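Side-chain contacts in ATP-dependent DNA helicase (Mycobacterium smegmatis, PDB 5V9X), which is a 3'-to-5' helicase that probably couples ATP hydrolysis to movement along single-stranded DNA and unwinds RNA:DNA duplexes: residues Ala658-Ala661 with Thr662-Leu665; Arg719-Arg722 with Glu723-Ile727. One frame throughout, in Å; residues are numbered along the deposited sequence.

How the contacts relate
Contact 1 and contact 2 follow one another along the chain without touching: their centres lie 43 Å apart and their nearest atoms about 31 Å. Contact 1 (658-665) is the turn from strand 657-659, the outermost strand of a seven-stranded parallel sheet, beside strand 256-262, into helix 661-676. Contact 2 (719-727) is the far end of helix 707-725, which lies in the chain between strands 697-702 and 732-734 of a five-stranded mixed sheet. They are thus separate local helix-end arrangements, one starting a helix on the parallel sheet, the other finishing one in the DEAD/H associated region. Neither touches the bound nucleic acid, about 12 and 21 Å from their nearest atoms.

Contact 1. Residues Ala658-Ala661 with Thr662-Leu665; sequences AGYA and TDNL
With CG beside its own backbone N (chi1 -75°), the Asn-664 side chain turns back toward the start of its helix, and its second torsion, near a right angle, swings the amide round until ND2 meets the carbonyl oxygen of Tyr-660. That bond measures 2.6 Å from Asn-664 ND2 to Tyr-660 O and is nearly straight, 165° at the hydrogen. The oxygen lies close to the plane of the amide, whereas the nitrogen stands above the plane of the carbonyl it grips. From the opposite face of that carbonyl comes the backbone, Asn-664 N to Tyr-660 O at 3.1 Å, the first turn of the helix. One residue therefore holds the oxygen twice, with main chain and side chain. The amide is fixed further by the segment just after strand 256-262: ND2 also donates to Val-264 O, and OD1 accepts from Met-267 N. The next turn is closed by Leu-665 N and Ala-661 O, 3.2 Å apart. On the Tyr-660 side, CB rests against the amide, 3.4 Å from Asn-664 ND2, while the ring leads away from the helix. Asp-663 approaches the edge of this ring near its plane, OD2 standing 3.8 Å from Tyr-660 CD1, with carboxylate and ring turned 28° apart. Its other oxygen, OD1, makes a salt bridge with Arg-645. Leu-665 meanwhile packs on Leu-436, Ile-437 and Phe-648. Gly-659, the last residue of strand 657-659, has a positive phi, consistent with the chain turning there; the strand pairs with strand 256-262 through Ala-658. The whole is a tight strand-to-helix turn, with Tyr-660 as N-cap residue, at the margin of a parallel sheet of the RecA-like kind found in helicases.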
loop_
_atom_site.group_PDB
_atom_site.type_symbol
_atom_site.label_atom_id
_atom_site.label_comp_id
_atom_site.label_asym_id
_atom_site.label_seq_id
_atom_site.Cartn_x
_atom_site.Cartn_y
_atom_site.Cartn_z
ATOM N N ALA A 658 -5.675 20.788 17.937
ATOM C CA ALA A 658 -5.930 20.783 19.370
ATOM C C ALA A 658 -4.612 20.700 20.125
ATOM O O ALA A 658 -3.584 20.288 19.581
ATOM C CB ALA A 658 -6.852 19.625 19.773
ATOM N N GLY A 659 -4.660 21.091 21.395
ATOM C CA GLY A 659 -3.475 21.109 22.230
ATOM C C GLY A 659 -2.634 22.343 21.985
ATOM O O GLY A 659 -2.962 23.433 22.462
ATOM N N TYR A 660 -1.541 22.180 21.239
ATOM C CA TYR A 660 -0.705 23.298 20.818
ATOM C C TYR A 660 -0.369 23.193 19.337
ATOM O O TYR A 660 0.680 23.672 18.896
ATOM C CB TYR A 660 0.574 23.375 21.648
ATOM C CG TYR A 660 0.348 23.508 23.136
ATOM C CD1 TYR A 660 -0.154 24.684 23.681
ATOM C CD2 TYR A 660 0.651 22.465 23.998
ATOM C CE1 TYR A 660 -0.353 24.811 25.044
ATOM C CE2 TYR A 660 0.458 22.582 25.360
ATOM C CZ TYR A 660 -0.045 23.756 25.878
ATOM O OH TYR A 660 -0.241 23.873 27.235
ATOM N N ALA A 661 -1.250 22.566 18.555
ATOM C CA ALA A 661 -0.971 22.374 17.138
ATOM C C ALA A 661 -0.945 23.697 16.380
ATOM O O ALA A 661 -0.178 23.842 15.421
ATOM C CB ALA A 661 -1.999 21.423 16.528
ATOM N N THR A 662 -1.764 24.668 16.789
ATOM C CA THR A 662 -1.746 25.968 16.126
ATOM C C THR A 662 -0.475 26.743 16.459
ATOM O O THR A 662 0.142 27.343 15.571
ATOM C CB THR A 662 -2.980 26.783 16.515
ATOM O OG1 THR A 662 -4.167 26.084 16.120
ATOM C CG2 THR A 662 -2.953 28.140 15.832
ATOM N N ASP A 663 -0.072 26.742 17.732
ATOM C CA ASP A 663 1.135 27.461 18.130
ATOM C C ASP A 663 2.362 26.931 17.400
ATOM O O ASP A 663 3.186 27.709 16.904
ATOM C CB ASP A 663 1.335 27.356 19.643
ATOM C CG ASP A 663 0.388 28.247 20.424
ATOM O OD1 ASP A 663 0.181 29.408 20.012
ATOM O OD2 ASP A 663 -0.144 27.783 21.455
ATOM N N ASN A 664 2.496 25.606 17.316
ATOM C CA ASN A 664 3.712 25.020 16.763
ATOM C C ASN A 664 3.782 25.160 15.249
ATOM O O ASN A 664 4.875 25.315 14.696
ATOM C CB ASN A 664 3.808 23.551 17.163
ATOM C CG ASN A 664 4.207 23.371 18.607
ATOM O OD1 ASN A 664 5.392 23.353 18.935
ATOM N ND2 ASN A 664 3.218 23.243 19.483
ATOM N N LEU A 665 2.643 25.089 14.560
ATOM C CA LEU A 665 2.647 25.308 13.117
ATOM C C LEU A 665 3.012 26.749 12.790
ATOM O O LEU A 665 3.840 27.007 11.908
ATOM C CB LEU A 665 1.285 24.954 12.521
ATOM C CG LEU A 665 1.139 25.297 11.037
ATOM C CD1 LEU A 665 2.139 24.505 10.208
ATOM C CD2 LEU A 665 -0.281 25.048 10.561
#

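Contact 2. Residues Arg719-Arg722 with Glu723-Ile727; sequences RRLR and ERYGI
A helix C-terminus with a wide pi-type turn, followed by a glycine of positive phi, ends helix 707-725 and sets Ile-727 against Leu-721. Gly-726 is the first residue to depart from helical geometry. Beyond the wide turn, Ile-727 N donates to Leu-721 O at 3.0 Å with 168° at the hydrogen; it reaches back six residues and stands above the plane of that carbonyl. The same oxygen takes a weak bond from Tyr-725 N, and Gly-726 CA makes a CH...O contact with Arg-722 O at 3.4 Å. Past Gly-726 the chain carries Ile-727 back, its CB 4.2 Å from Leu-721 CG. One helical turn apart, Leu-721 also crosses the Tyr-725 side chain, its CD1 being 4.0 Å from Tyr-725 CD1, and it continues inward to Val-740 and Leu-754; Ile-727 packs on Leu-742. On another side of the helix, Arg-720 and Arg-724 touch through their aliphatic parts, CG to CG at 4.0 Å, while the Arg-720 guanidinium goes on to Val-756 O and the ring of Phe-757. Arg-719 and Arg-722 both send their guanidinium groups to Glu-769, and one face of the Arg-722 group lies against Arg-719 CA, offset toward the rim. With CG opposite the backbone N (chi1 -178°) and the chain extended to NE, Arg-719 runs alongside Glu-723. Their planes are turned 78° apart, and the salt bridge from Arg-719 NE to Glu-723 OE2, 3.6 Å long, has the oxygen well out of the guanidinium plane with no N-H pointing at it.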
loop_
_atom_site.group_PDB
_atom_site.type_symbol
_atom_site.label_atom_id
_atom_site.label_comp_id
_atom_site.label_asym_id
_atom_site.label_seq_id
_atom_site.Cartn_x
_atom_site.Cartn_y
_atom_site.Cartn_z
ATOM N N ARG A 719 24.845 13.209 -12.032
ATOM C CA ARG A 719 25.567 13.191 -13.302
ATOM C C ARG A 719 26.323 14.493 -13.520
ATOM O O ARG A 719 27.512 14.488 -13.859
ATOM C CB ARG A 719 24.593 12.941 -14.455
ATOM C CG ARG A 719 25.257 12.864 -15.821
ATOM C CD ARG A 719 24.233 12.922 -16.940
ATOM N NE ARG A 719 24.793 12.481 -18.213
ATOM C CZ ARG A 719 24.546 11.297 -18.766
ATOM N NH1 ARG A 719 23.740 10.436 -18.160
ATOM N NH2 ARG A 719 25.098 10.977 -19.928
ATOM N N ARG A 720 25.646 15.626 -13.319
ATOM C CA ARG A 720 26.295 16.921 -13.486
ATOM C C ARG A 720 27.392 17.136 -12.454
ATOM O O ARG A 720 28.457 17.677 -12.775
ATOM C CB ARG A 720 25.263 18.037 -13.381
ATOM C CG ARG A 720 24.926 18.703 -14.685
ATOM C CD ARG A 720 24.222 19.999 -14.395
ATOM N NE ARG A 720 23.312 20.379 -15.463
ATOM C CZ ARG A 720 22.249 21.149 -15.277
ATOM N NH1 ARG A 720 21.462 21.458 -16.298
ATOM N NH2 ARG A 720 21.969 21.601 -14.063
ATOM N N LEU A 721 27.141 16.734 -11.207
ATOM C CA LEU A 721 28.090 16.990 -10.130
ATOM C C LEU A 721 29.446 16.360 -10.428
ATOM O O LEU A 721 30.491 17.000 -10.266
ATOM C CB LEU A 721 27.522 16.469 -8.810
ATOM C CG LEU A 721 27.672 17.352 -7.572
ATOM C CD1 LEU A 721 27.352 18.801 -7.896
ATOM C CD2 LEU A 721 26.759 16.843 -6.472
ATOM N N ARG A 722 29.450 15.106 -10.879
ATOM C CA ARG A 722 30.704 14.450 -11.222
ATOM C C ARG A 722 31.202 14.808 -12.616
ATOM O O ARG A 722 32.359 14.515 -12.934
ATOM C CB ARG A 722 30.555 12.934 -11.091
ATOM C CG ARG A 722 29.473 12.338 -11.964
ATOM C CD ARG A 722 29.340 10.848 -11.723
ATOM N NE ARG A 722 28.498 10.218 -12.734
ATOM C CZ ARG A 722 27.194 10.007 -12.595
ATOM N NH1 ARG A 722 26.572 10.369 -11.482
ATOM N NH2 ARG A 722 26.511 9.428 -13.573
ATOM N N GLU A 723 30.369 15.429 -13.452
ATOM C CA GLU A 723 30.808 15.894 -14.766
ATOM C C GLU A 723 31.260 17.351 -14.719
ATOM O O GLU A 723 32.389 17.672 -15.100
ATOM C CB GLU A 723 29.689 15.722 -15.800
ATOM C CG GLU A 723 29.508 14.303 -16.313
ATOM C CD GLU A 723 28.511 14.226 -17.455
ATOM O OE1 GLU A 723 27.955 15.279 -17.834
ATOM O OE2 GLU A 723 28.287 13.112 -17.975
ATOM N N ARG A 724 30.383 18.243 -14.252
ATOM C CA ARG A 724 30.697 19.667 -14.244
ATOM C C ARG A 724 31.617 20.053 -13.091
ATOM O O ARG A 724 32.417 20.984 -13.231
ATOM C CB ARG A 724 29.408 20.489 -14.181
ATOM C CG ARG A 724 28.492 20.334 -15.394
ATOM C CD ARG A 724 29.117 20.941 -16.638
ATOM N NE ARG A 724 28.188 21.017 -17.765
ATOM C CZ ARG A 724 28.132 20.127 -18.752
ATOM N NH1 ARG A 724 28.950 19.085 -18.755
ATOM N NH2 ARG A 724 27.258 20.281 -19.737
ATOM N N TYR A 725 31.523 19.364 -11.950
ATOM C CA TYR A 725 32.354 19.678 -10.798
ATOM C C TYR A 725 33.339 18.580 -10.428
ATOM O O TYR A 725 34.293 18.854 -9.694
ATOM C CB TYR A 725 31.481 19.985 -9.572
ATOM C CG TYR A 725 30.641 21.235 -9.705
ATOM C CD1 TYR A 725 29.387 21.193 -10.299
ATOM C CD2 TYR A 725 31.100 22.456 -9.228
ATOM C CE1 TYR A 725 28.614 22.335 -10.420
ATOM C CE2 TYR A 725 30.335 23.603 -9.344
ATOM C CZ TYR A 725 29.093 23.535 -9.940
ATOM O OH TYR A 725 28.327 24.672 -10.057
ATOM N N GLY A 726 33.137 17.357 -10.908
ATOM C CA GLY A 726 34.034 16.263 -10.575
ATOM C C GLY A 726 33.863 15.729 -9.169
ATOM O O GLY A 726 34.851 15.341 -8.534
ATOM N N ILE A 727 32.631 15.698 -8.667
ATOM C CA ILE A 727 32.327 15.236 -7.317
ATOM C C ILE A 727 31.487 13.972 -7.434
ATOM O O ILE A 727 30.395 13.996 -8.014
ATOM C CB ILE A 727 31.593 16.313 -6.503
ATOM C CG1 ILE A 727 32.385 17.621 -6.522
ATOM C CG2 ILE A 727 31.367 15.840 -5.076
ATOM C CD1 ILE A 727 31.732 18.740 -5.749
#